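Local coordinates for protein methylaspartate ammonia-lyase (Citrobacter amalonaticus, PDB 1KKR) that catalyses the reversible, magnesium-dependent elimination of ammonia from (2S,3S)-3-methylaspartate, giving mesaconate, at residues Ser13-Asp18 with Ala71-Gly76; Pro168-Ser173 with Arg382-Pro387; Val252-Tyr257 with Thr289-Glu294. All blocks are in the same frame, centred on the assembly; numbering follows the deposited sequence.

Contact 1 of 3, residues Ser13-Asp18 with Ala71-Gly76; sequences SSFYFD and AVQYSG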
loop_
_atom_site.group_PDB
_atom_site.type_symbol
_atom_site.label_atom_id
_atom_site.label_comp_id
_atom_site.label_asym_id
_atom_site.label_seq_id
_atom_site.Cartn_x
_atom_site.Cartn_y
_atom_site.Cartn_z
ATOM N N SER A 13 -1.333 -8.624 -6.511
ATOM C CA SER A 13 -1.399 -7.196 -6.830
ATOM C C SER A 13 -2.273 -6.570 -5.741
ATOM O O SER A 13 -2.794 -7.303 -4.879
ATOM C CB SER A 13 -1.995 -6.988 -8.206
ATOM O OG SER A 13 -3.371 -7.283 -8.253
ATOM N N SER A 14 -2.409 -5.249 -5.763
ATOM C CA SER A 14 -3.110 -4.471 -4.728
ATOM C C SER A 14 -4.643 -4.341 -4.903
ATOM O O SER A 14 -5.272 -3.554 -4.215
ATOM C CB SER A 14 -2.433 -3.106 -4.488
ATOM O OG SER A 14 -1.170 -3.196 -3.797
ATOM N N PHE A 15 -5.248 -5.105 -5.806
ATOM C CA PHE A 15 -6.706 -5.163 -5.851
ATOM C C PHE A 15 -7.253 -6.477 -6.391
ATOM O O PHE A 15 -6.894 -7.516 -5.882
ATOM C CB PHE A 15 -7.355 -3.911 -6.456
ATOM C CG PHE A 15 -8.759 -3.639 -5.908
ATOM C CD1 PHE A 15 -8.991 -3.451 -4.560
ATOM C CD2 PHE A 15 -9.842 -3.613 -6.758
ATOM C CE1 PHE A 15 -10.275 -3.279 -4.097
ATOM C CE2 PHE A 15 -11.105 -3.390 -6.298
ATOM C CZ PHE A 15 -11.333 -3.230 -4.983
ATOM N N TYR A 16 -8.240 -6.434 -7.279
ATOM C CA TYR A 16 -8.959 -7.614 -7.704
ATOM C C TYR A 16 -9.086 -7.531 -9.204
ATOM O O TYR A 16 -9.169 -6.444 -9.779
ATOM C CB TYR A 16 -10.378 -7.716 -6.978
ATOM C CG TYR A 16 -10.088 -7.908 -5.513
ATOM C CD1 TYR A 16 -9.775 -6.824 -4.698
ATOM C CD2 TYR A 16 -9.950 -9.182 -4.992
ATOM C CE1 TYR A 16 -9.402 -6.997 -3.407
ATOM C CE2 TYR A 16 -9.582 -9.369 -3.726
ATOM C CZ TYR A 16 -9.272 -8.294 -2.932
ATOM O OH TYR A 16 -8.835 -8.594 -1.679
ATOM N N PHE A 17 -9.048 -8.688 -9.833
ATOM C CA PHE A 17 -9.569 -8.804 -11.168
ATOM C C PHE A 17 -11.095 -8.863 -11.119
ATOM O O PHE A 17 -11.628 -9.766 -10.491
ATOM C CB PHE A 17 -9.099 -10.090 -11.809
ATOM C CG PHE A 17 -7.646 -10.120 -12.057
ATOM C CD1 PHE A 17 -7.029 -9.025 -12.540
ATOM C CD2 PHE A 17 -6.893 -11.235 -11.777
ATOM C CE1 PHE A 17 -5.684 -9.034 -12.794
ATOM C CE2 PHE A 17 -5.533 -11.238 -12.024
ATOM C CZ PHE A 17 -4.940 -10.147 -12.530
ATOM N N ASP A 18 -11.780 -7.967 -11.832
ATOM C CA ASP A 18 -13.247 -7.971 -11.893
ATOM C C ASP A 18 -13.740 -8.246 -13.319
ATOM O O ASP A 18 -13.212 -7.695 -14.295
ATOM C CB ASP A 18 -13.839 -6.630 -11.421
ATOM C CG ASP A 18 -13.759 -6.418 -9.899
ATOM O OD1 ASP A 18 -13.614 -7.410 -9.133
ATOM O OD2 ASP A 18 -13.895 -5.269 -9.400
ATOM N N ALA A 71 -1.890 -6.145 -14.552
ATOM C CA ALA A 71 -2.992 -5.701 -15.440
ATOM C C ALA A 71 -4.088 -4.919 -14.707
ATOM O O ALA A 71 -4.219 -4.972 -13.495
ATOM C CB ALA A 71 -3.597 -6.870 -16.213
ATOM N N VAL A 72 -4.797 -4.092 -15.450
ATOM C CA VAL A 72 -5.931 -3.358 -14.907
ATOM C C VAL A 72 -6.973 -4.269 -14.250
ATOM O O VAL A 72 -7.091 -5.485 -14.531
ATOM C CB VAL A 72 -6.628 -2.550 -16.006
ATOM C CG1 VAL A 72 -5.701 -1.520 -16.553
ATOM C CG2 VAL A 72 -7.021 -3.440 -17.159
ATOM N N GLN A 73 -7.730 -3.634 -13.368
ATOM C CA GLN A 73 -8.798 -4.267 -12.651
ATOM C C GLN A 73 -9.694 -5.037 -13.599
ATOM O O GLN A 73 -9.966 -6.234 -13.398
ATOM C CB GLN A 73 -9.525 -3.203 -11.809
ATOM C CG GLN A 73 -10.818 -3.602 -11.188
ATOM C CD GLN A 73 -11.454 -2.456 -10.452
ATOM O OE1 GLN A 73 -11.016 -1.305 -10.611
ATOM N NE2 GLN A 73 -12.504 -2.744 -9.666
ATOM N N TYR A 74 -10.108 -4.408 -14.675
ATOM C CA TYR A 74 -10.950 -5.121 -15.622
ATOM C C TYR A 74 -10.082 -5.868 -16.692
ATOM O O TYR A 74 -10.141 -5.598 -17.858
ATOM C CB TYR A 74 -11.924 -4.119 -16.197
ATOM C CG TYR A 74 -12.800 -3.497 -15.124
ATOM C CD1 TYR A 74 -13.589 -4.292 -14.294
ATOM C CD2 TYR A 74 -12.841 -2.130 -14.950
ATOM C CE1 TYR A 74 -14.381 -3.745 -13.307
ATOM C CE2 TYR A 74 -13.618 -1.575 -13.960
ATOM C CZ TYR A 74 -14.393 -2.391 -13.146
ATOM O OH TYR A 74 -15.196 -1.849 -12.180
ATOM N N SER A 75 -9.276 -6.820 -16.259
ATOM C CA SER A 75 -8.309 -7.490 -17.134
ATOM C C SER A 75 -9.185 -8.332 -18.072
ATOM O O SER A 75 -10.014 -9.081 -17.597
ATOM C CB SER A 75 -7.318 -8.291 -16.253
ATOM O OG SER A 75 -6.803 -9.496 -16.804
ATOM N N GLY A 76 -9.044 -8.131 -19.388
ATOM C CA GLY A 76 -9.944 -8.672 -20.407
ATOM C C GLY A 76 -11.024 -7.728 -20.984
ATOM O O GLY A 76 -12.135 -8.220 -21.000
HETATM O O HOH W 1 -12.964 -7.826 -16.859
HETATM O O HOH W 2 -15.802 -3.447 -10.216
#
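Asp18 and Gln73 join the end of strand 3-18 to the loop 71-76 through one backbone bond, Asp18 N to Gln73 O, 3.0 Å long and fairly straight at 166°. The same carbonyl takes a CA-H...O contact from Phe17 CA (3.4 Å) and a weak bond from Ser75 N, which closes the inverse gamma turn centred on Tyr74. Beyond the backbone, the Gln73 side chain carries most of the contact. With CG anti to the backbone N (chi1 169°) and the chain extended from there, it runs past Tyr16 O and delivers NE2 to Asp18 OD2 at 2.9 Å. The carboxylate oxygen lies in the plane of the amide, yet the amide nitrogen sits above the carboxylate plane, and the two flat groups are turned 56° against each other. Alongside, the edge of the Phe15 ring passes Gln73 NE2, with CE2 3.7 Å away. Tyr74 closes the other side: its CE1 is 3.5 Å from Asp18 CB, and its hydroxyl reaches Asp18 OD2 through a water 2.8 Å from that oxygen. Ser75 CB lies 3.8 Å from Phe17 CD1, while Phe17 turns its ring edge to the carbonyls of Val72 and Gln73. Strand 3-18 also meets the second subunit here, where Tyr16 OH bonds Asp392 of that chain. Asp18 is thus gripped at both oxygens, OD1 by a salt bridge to Arg47 and OD2 by Gln73 and the water, which probably keeps it ionised in this buried place. The Gln73 side chain also touches the bound 3-methylaspartate, so the N-terminal domain lends the substrate pocket a piece of wall that is probably held in place by Asp18.

Contact 2 of 3, residues Pro168-Ser173 with Arg382-Pro387; sequences PLFGQS and RMLIKP. With 2AS ((2S,3S)-3-methyl-aspartic acid), chain E.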
loop_
_atom_site.group_PDB
_atom_site.type_symbol
_atom_site.label_atom_id
_atom_site.label_comp_id
_atom_site.label_asym_id
_atom_site.label_seq_id
_atom_site.Cartn_x
_atom_site.Cartn_y
_atom_site.Cartn_z
ATOM N N PRO A 168 1.515 16.941 -9.796
ATOM C CA PRO A 168 0.254 16.881 -9.060
ATOM C C PRO A 168 -0.294 15.455 -8.986
ATOM O O PRO A 168 -0.412 14.776 -9.989
ATOM C CB PRO A 168 -0.684 17.757 -9.888
ATOM C CG PRO A 168 0.242 18.683 -10.729
ATOM C CD PRO A 168 1.442 17.841 -10.951
ATOM N N LEU A 169 -0.694 15.064 -7.789
ATOM C CA LEU A 169 -1.211 13.730 -7.508
ATOM C C LEU A 169 -2.715 13.715 -7.402
ATOM O O LEU A 169 -3.334 14.667 -6.947
ATOM C CB LEU A 169 -0.623 13.158 -6.237
ATOM C CG LEU A 169 0.894 13.269 -6.145
ATOM C CD1 LEU A 169 1.346 12.603 -4.915
ATOM C CD2 LEU A 169 1.606 12.669 -7.385
ATOM N N PHE A 170 -3.288 12.607 -7.841
ATOM C CA PHE A 170 -4.742 12.426 -7.842
ATOM C C PHE A 170 -5.188 11.179 -7.081
ATOM O O PHE A 170 -4.754 10.063 -7.386
ATOM C CB PHE A 170 -5.191 12.395 -9.306
ATOM C CG PHE A 170 -6.635 11.946 -9.553
ATOM C CD1 PHE A 170 -7.692 12.414 -8.804
ATOM C CD2 PHE A 170 -6.929 11.115 -10.634
ATOM C CE1 PHE A 170 -9.007 12.046 -9.112
ATOM C CE2 PHE A 170 -8.222 10.723 -10.906
ATOM C CZ PHE A 170 -9.273 11.190 -10.137
ATOM N N GLY A 171 -6.057 11.370 -6.086
ATOM C CA GLY A 171 -6.530 10.289 -5.231
ATOM C C GLY A 171 -7.874 9.743 -5.661
ATOM O O GLY A 171 -8.762 10.487 -6.090
ATOM N N GLN A 172 -8.018 8.415 -5.579
ATOM C CA GLN A 172 -9.244 7.793 -6.042
ATOM C C GLN A 172 -9.863 7.130 -4.867
ATOM O O GLN A 172 -9.193 6.480 -4.089
ATOM C CB GLN A 172 -9.006 6.835 -7.206
ATOM C CG GLN A 172 -8.329 5.447 -6.923
ATOM C CD GLN A 172 -8.513 4.532 -8.130
ATOM O OE1 GLN A 172 -9.604 4.526 -8.759
ATOM N NE2 GLN A 172 -7.458 3.804 -8.498
ATOM N N SER A 173 -11.155 7.300 -4.730
ATOM C CA SER A 173 -11.806 6.880 -3.524
ATOM C C SER A 173 -12.477 5.510 -3.569
ATOM O O SER A 173 -12.874 4.986 -2.514
ATOM C CB SER A 173 -12.943 7.847 -3.300
ATOM O OG SER A 173 -13.944 7.688 -4.340
ATOM N N ARG A 382 -0.690 15.395 -14.294
ATOM C CA ARG A 382 -1.378 14.695 -13.226
ATOM C C ARG A 382 -0.927 13.245 -13.219
ATOM O O ARG A 382 -0.644 12.702 -14.291
ATOM C CB ARG A 382 -2.878 14.738 -13.518
ATOM C CG ARG A 382 -3.780 14.373 -12.371
ATOM C CD ARG A 382 -5.261 14.686 -12.645
ATOM N NE ARG A 382 -5.368 16.140 -12.768
ATOM C CZ ARG A 382 -6.401 16.889 -13.135
ATOM N NH1 ARG A 382 -7.599 16.431 -13.415
ATOM N NH2 ARG A 382 -6.187 18.186 -13.224
HETATM N N MSE A 383 -0.835 12.677 -12.020
HETATM C CA MSE A 383 -0.478 11.257 -11.776
HETATM C C MSE A 383 -1.435 10.680 -10.720
HETATM O O MSE A 383 -1.663 11.242 -9.639
HETATM C CB MSE A 383 0.980 11.114 -11.295
HETATM C CG MSE A 383 1.437 9.675 -10.998
HETATM SE SE MSE A 383 3.284 9.571 -10.794
HETATM C CE MSE A 383 3.403 9.014 -11.691
ATOM N N LEU A 384 -1.970 9.510 -11.053
ATOM C CA LEU A 384 -2.774 8.696 -10.131
ATOM C C LEU A 384 -1.974 8.197 -8.981
ATOM O O LEU A 384 -0.925 7.599 -9.136
ATOM C CB LEU A 384 -3.394 7.537 -10.883
ATOM C CG LEU A 384 -4.258 6.579 -10.048
ATOM C CD1 LEU A 384 -5.477 7.375 -9.613
ATOM C CD2 LEU A 384 -4.682 5.363 -10.883
ATOM N N ILE A 385 -2.539 8.399 -7.809
ATOM C CA ILE A 385 -2.056 7.756 -6.621
ATOM C C ILE A 385 -2.473 6.272 -6.707
ATOM O O ILE A 385 -3.662 5.921 -6.817
ATOM C CB ILE A 385 -2.618 8.473 -5.379
ATOM C CG1 ILE A 385 -1.995 9.841 -5.330
ATOM C CG2 ILE A 385 -2.271 7.792 -4.095
ATOM C CD1 ILE A 385 -2.725 10.842 -4.455
ATOM N N LYS A 386 -1.499 5.381 -6.569
ATOM C CA LYS A 386 -1.779 3.965 -6.719
ATOM C C LYS A 386 -0.658 3.139 -6.162
ATOM O O LYS A 386 0.411 3.662 -5.816
ATOM C CB LYS A 386 -1.888 3.682 -8.225
ATOM C CG LYS A 386 -0.530 3.927 -8.970
ATOM C CD LYS A 386 -0.626 3.865 -10.495
ATOM C CE LYS A 386 0.741 3.742 -11.202
ATOM N NZ LYS A 386 0.505 3.487 -12.682
ATOM N N PRO A 387 -0.861 1.833 -6.039
ATOM C CA PRO A 387 -2.081 1.106 -6.342
ATOM C C PRO A 387 -2.966 1.067 -5.096
ATOM O O PRO A 387 -2.682 1.791 -4.151
ATOM C CB PRO A 387 -1.536 -0.305 -6.616
ATOM C CG PRO A 387 -0.412 -0.447 -5.619
ATOM C CD PRO A 387 0.144 0.940 -5.472
HETATM C C 2AS E . -8.738 1.623 -11.651
HETATM O O 2AS E . -8.253 1.605 -10.517
HETATM C CA 2AS E . -9.847 2.619 -12.049
HETATM N N 2AS E . -10.644 3.106 -10.906
HETATM C CB 2AS E . -9.248 3.750 -12.943
HETATM C CG 2AS E . -10.330 4.632 -13.530
HETATM O OD1 2AS E . -10.139 5.360 -14.503
HETATM C C4 2AS E . -8.225 4.686 -12.304
HETATM O OD2 2AS E . -11.438 4.567 -13.029
HETATM O OXT 2AS E . -8.307 0.820 -12.484
HETATM O O HOH W 3 -5.050 3.432 -6.926
HETATM O O HOH W 4 -5.656 6.888 -4.883
#
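Gln172 and Leu384 meet at the bound 3-methylaspartate, Gln172 NE2 lying 4.0 Å from Leu384 CD2 as the two side chains reach the ligand together. Gln172 grips it with both ends of its amide: OE1 accepts a hydrogen bond from the ligand amino N at 2.8 Å, and NE2 donates to the carboxylate atom O at 3.1 Å. Leu384 CD2 supplies the apolar part, 3.9 Å from the methyl carbon C4 of the ligand. His194, Gln329, Thr360 and Cys361 bond the same molecule. In Gln172, CG is tucked in beside both the backbone N and the carbonyl carbon (chi1 74°), from where the extended chain reaches the ligand. One shell out, two waters fix this residue to the other segment: one joins Gln172 NE2 to Ile385 O, the second joins Gln172 N to that same carbonyl. Behind them the two strands run parallel, with Phe170 N bonded to Met383 O (2.8 Å), Ile385 N to Phe170 O (2.8 Å) and Met383 N to Pro168 O. Phe170 and Leu384 share one face of the sheet, CD2 and CD1 being 4.1 Å apart; Leu169 and Met383, a selenomethionine here, share the other. Ile385 reaches across on the Leu169 side, its CD1 3.6 Å from Leu169 CB. Further from the substrate, Arg382 runs past Phe170 CB to bond His236, on whose ring Phe170 stacks. This pairing joins the first and last strands of the eight-stranded parallel TIM-type barrel; on its other edge the first strand is tied to strand 191-194 by backbone bonding of Gly171 with Val191. On the outer side, Leu169 and Ile385 pack against helix 392-410, while Met383 lies on Ala375 of helix 365-378.

Contact 3 of 3, residues Val252-Tyr257 with Thr289-Glu294; sequences VRCAEY and TAITKE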
loop_
_atom_site.group_PDB
_atom_site.type_symbol
_atom_site.label_atom_id
_atom_site.label_comp_id
_atom_site.label_asym_id
_atom_site.label_seq_id
_atom_site.Cartn_x
_atom_site.Cartn_y
_atom_site.Cartn_z
ATOM N N VAL A 252 -24.664 17.750 -26.871
ATOM C CA VAL A 252 -24.951 19.126 -26.476
ATOM C C VAL A 252 -25.557 19.097 -25.098
ATOM O O VAL A 252 -25.215 19.868 -24.202
ATOM C CB VAL A 252 -25.868 19.815 -27.492
ATOM C CG1 VAL A 252 -26.642 20.987 -26.895
ATOM C CG2 VAL A 252 -25.059 20.275 -28.663
ATOM N N ARG A 253 -26.454 18.164 -24.894
ATOM C CA ARG A 253 -27.113 18.138 -23.625
ATOM C C ARG A 253 -26.129 17.694 -22.579
ATOM O O ARG A 253 -26.215 18.133 -21.444
ATOM C CB ARG A 253 -28.326 17.227 -23.658
ATOM C CG ARG A 253 -29.530 17.899 -24.376
ATOM C CD ARG A 253 -30.666 16.964 -24.705
ATOM N NE ARG A 253 -31.331 16.485 -23.499
ATOM C CZ ARG A 253 -31.843 15.257 -23.358
ATOM N NH1 ARG A 253 -31.787 14.399 -24.366
ATOM N NH2 ARG A 253 -32.426 14.886 -22.220
ATOM N N CYS A 254 -25.202 16.825 -22.957
ATOM C CA CYS A 254 -24.247 16.338 -21.984
ATOM C C CYS A 254 -23.452 17.563 -21.533
ATOM O O CYS A 254 -23.261 17.809 -20.332
ATOM C CB CYS A 254 -23.300 15.282 -22.559
ATOM S SG CYS A 254 -24.065 13.688 -22.892
ATOM N N ALA A 255 -22.988 18.327 -22.512
ATOM C CA ALA A 255 -22.174 19.514 -22.213
ATOM C C ALA A 255 -22.920 20.429 -21.281
ATOM O O ALA A 255 -22.388 20.969 -20.312
ATOM C CB ALA A 255 -21.870 20.242 -23.458
ATOM N N GLU A 256 -24.193 20.590 -21.579
ATOM C CA GLU A 256 -24.963 21.523 -20.819
ATOM C C GLU A 256 -25.001 21.118 -19.356
ATOM O O GLU A 256 -24.835 21.947 -18.440
ATOM C CB GLU A 256 -26.384 21.626 -21.375
ATOM C CG GLU A 256 -27.141 22.656 -20.569
ATOM C CD GLU A 256 -28.616 22.389 -20.356
ATOM O OE1 GLU A 256 -29.325 21.956 -21.308
ATOM O OE2 GLU A 256 -29.060 22.689 -19.217
ATOM N N TYR A 257 -25.214 19.836 -19.116
ATOM C CA TYR A 257 -25.292 19.405 -17.722
ATOM C C TYR A 257 -23.911 19.581 -17.057
ATOM O O TYR A 257 -23.786 20.033 -15.913
ATOM C CB TYR A 257 -25.693 17.948 -17.653
ATOM C CG TYR A 257 -25.434 17.337 -16.329
ATOM C CD1 TYR A 257 -26.239 17.638 -15.253
ATOM C CD2 TYR A 257 -24.383 16.454 -16.139
ATOM C CE1 TYR A 257 -26.024 17.054 -14.008
ATOM C CE2 TYR A 257 -24.156 15.858 -14.889
ATOM C CZ TYR A 257 -24.978 16.170 -13.828
ATOM O OH TYR A 257 -24.807 15.626 -12.573
ATOM N N THR A 289 -15.198 15.138 -28.824
ATOM C CA THR A 289 -15.045 16.389 -29.568
ATOM C C THR A 289 -16.278 17.263 -29.506
ATOM O O THR A 289 -16.190 18.462 -29.141
ATOM C CB THR A 289 -14.719 16.075 -31.006
ATOM O OG1 THR A 289 -13.458 15.400 -31.039
ATOM C CG2 THR A 289 -14.488 17.318 -31.820
ATOM N N ALA A 290 -17.432 16.684 -29.859
ATOM C CA ALA A 290 -18.670 17.482 -29.821
ATOM C C ALA A 290 -18.971 17.995 -28.418
ATOM O O ALA A 290 -19.378 19.133 -28.264
ATOM C CB ALA A 290 -19.856 16.725 -30.379
ATOM N N ILE A 291 -18.753 17.199 -27.375
ATOM C CA ILE A 291 -18.990 17.734 -26.027
ATOM C C ILE A 291 -18.047 18.955 -25.703
ATOM O O ILE A 291 -18.469 19.951 -25.121
ATOM C CB ILE A 291 -18.804 16.639 -24.973
ATOM C CG1 ILE A 291 -20.031 15.713 -24.912
ATOM C CG2 ILE A 291 -18.577 17.259 -23.572
ATOM C CD1 ILE A 291 -19.835 14.449 -23.954
ATOM N N THR A 292 -16.778 18.857 -26.081
ATOM C CA THR A 292 -15.772 19.874 -25.776
ATOM C C THR A 292 -16.193 21.221 -26.498
ATOM O O THR A 292 -16.293 22.291 -25.874
ATOM C CB THR A 292 -14.369 19.318 -26.275
ATOM O OG1 THR A 292 -13.877 18.268 -25.405
ATOM C CG2 THR A 292 -13.274 20.404 -26.308
ATOM N N LYS A 293 -16.515 21.127 -27.801
ATOM C CA LYS A 293 -17.035 22.270 -28.614
ATOM C C LYS A 293 -18.192 23.042 -27.935
ATOM O O LYS A 293 -18.162 24.282 -27.825
ATOM C CB LYS A 293 -17.332 21.820 -30.059
ATOM C CG LYS A 293 -18.353 22.691 -30.917
ATOM C CD LYS A 293 -18.718 21.999 -32.345
ATOM C CE LYS A 293 -18.799 22.925 -33.635
ATOM N NZ LYS A 293 -18.259 22.263 -34.933
ATOM N N GLU A 294 -19.166 22.307 -27.414
ATOM C CA GLU A 294 -20.298 22.925 -26.733
ATOM C C GLU A 294 -19.872 23.598 -25.407
ATOM O O GLU A 294 -20.298 24.725 -25.163
ATOM C CB GLU A 294 -21.452 21.928 -26.542
ATOM C CG GLU A 294 -22.663 22.517 -25.830
ATOM C CD GLU A 294 -23.500 23.450 -26.701
ATOM O OE1 GLU A 294 -23.143 23.650 -27.882
ATOM O OE2 GLU A 294 -24.400 24.088 -26.126
#
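Ala255 and Glu294 meet where two helices of the TIM-barrel domain, 251-259 and 281-297, pack on each other. Their short segment axes come within 8.2 Å at a signed crossing angle of -50°, a close approach that the small Ala255 permits: its CA is 5.3 Å from the CA of Ile291. Glu294 is the side chain to follow. Its CB starts directly against Ala255 CB, at 3.5 Å, and its CG also lies against that methyl, at 3.4 Å. CG stands anti to the backbone N (chi1 180°), which sends the chain across towards helix 251-259, and a bend at the next torsion (chi2 75°) then swings the carboxylate over Val252. There CD is 4.0 Å from both Val252 methyls. Each oxygen continues past one of them, OE1 next to CG2 and OE2 next to CG1, the latter pair 3.9 Å apart. So CB and CG pack on Ala255, and the carboxylate rests against Val252 without bonding it, while OE2 is salt-bridged to Arg297 further along its own helix. On the barrel side the side chains that meet are apolar. Ile291 and Cys254 both also touch Val276, in a loop, and Ile291 extends on to Ile304 of strand 303-306, linking the helix pair to the barrel wall. Ala255 CB faces the Ile291 backbone, 3.8 Å from its carbonyl O, and Ile291 CD1 ends 3.8 Å from Cys254 CB.

In the fold
Contacts 1 and 2 approach the substrate from two domains: Gln73 of contact 1, with its side chain about 4 Å from the ligand, belongs to the N-terminal part, and Gln172 of contact 2 to the barrel. Their centres lie about 17 Å apart, yet they touch directly where Ser14 OG packs on Pro387 CG at 3.4 Å. Contact 3 stands off on the outside of the barrel, its centre about 26 Å from that of contact 2 and about 32 Å from that of contact 1. Its Ile291 side chain is still about 11 Å from that of the magnesium ligand Glu273. Along the chain, contact 3 falls within the stretch of sequence whose two ends contact 2 brings together.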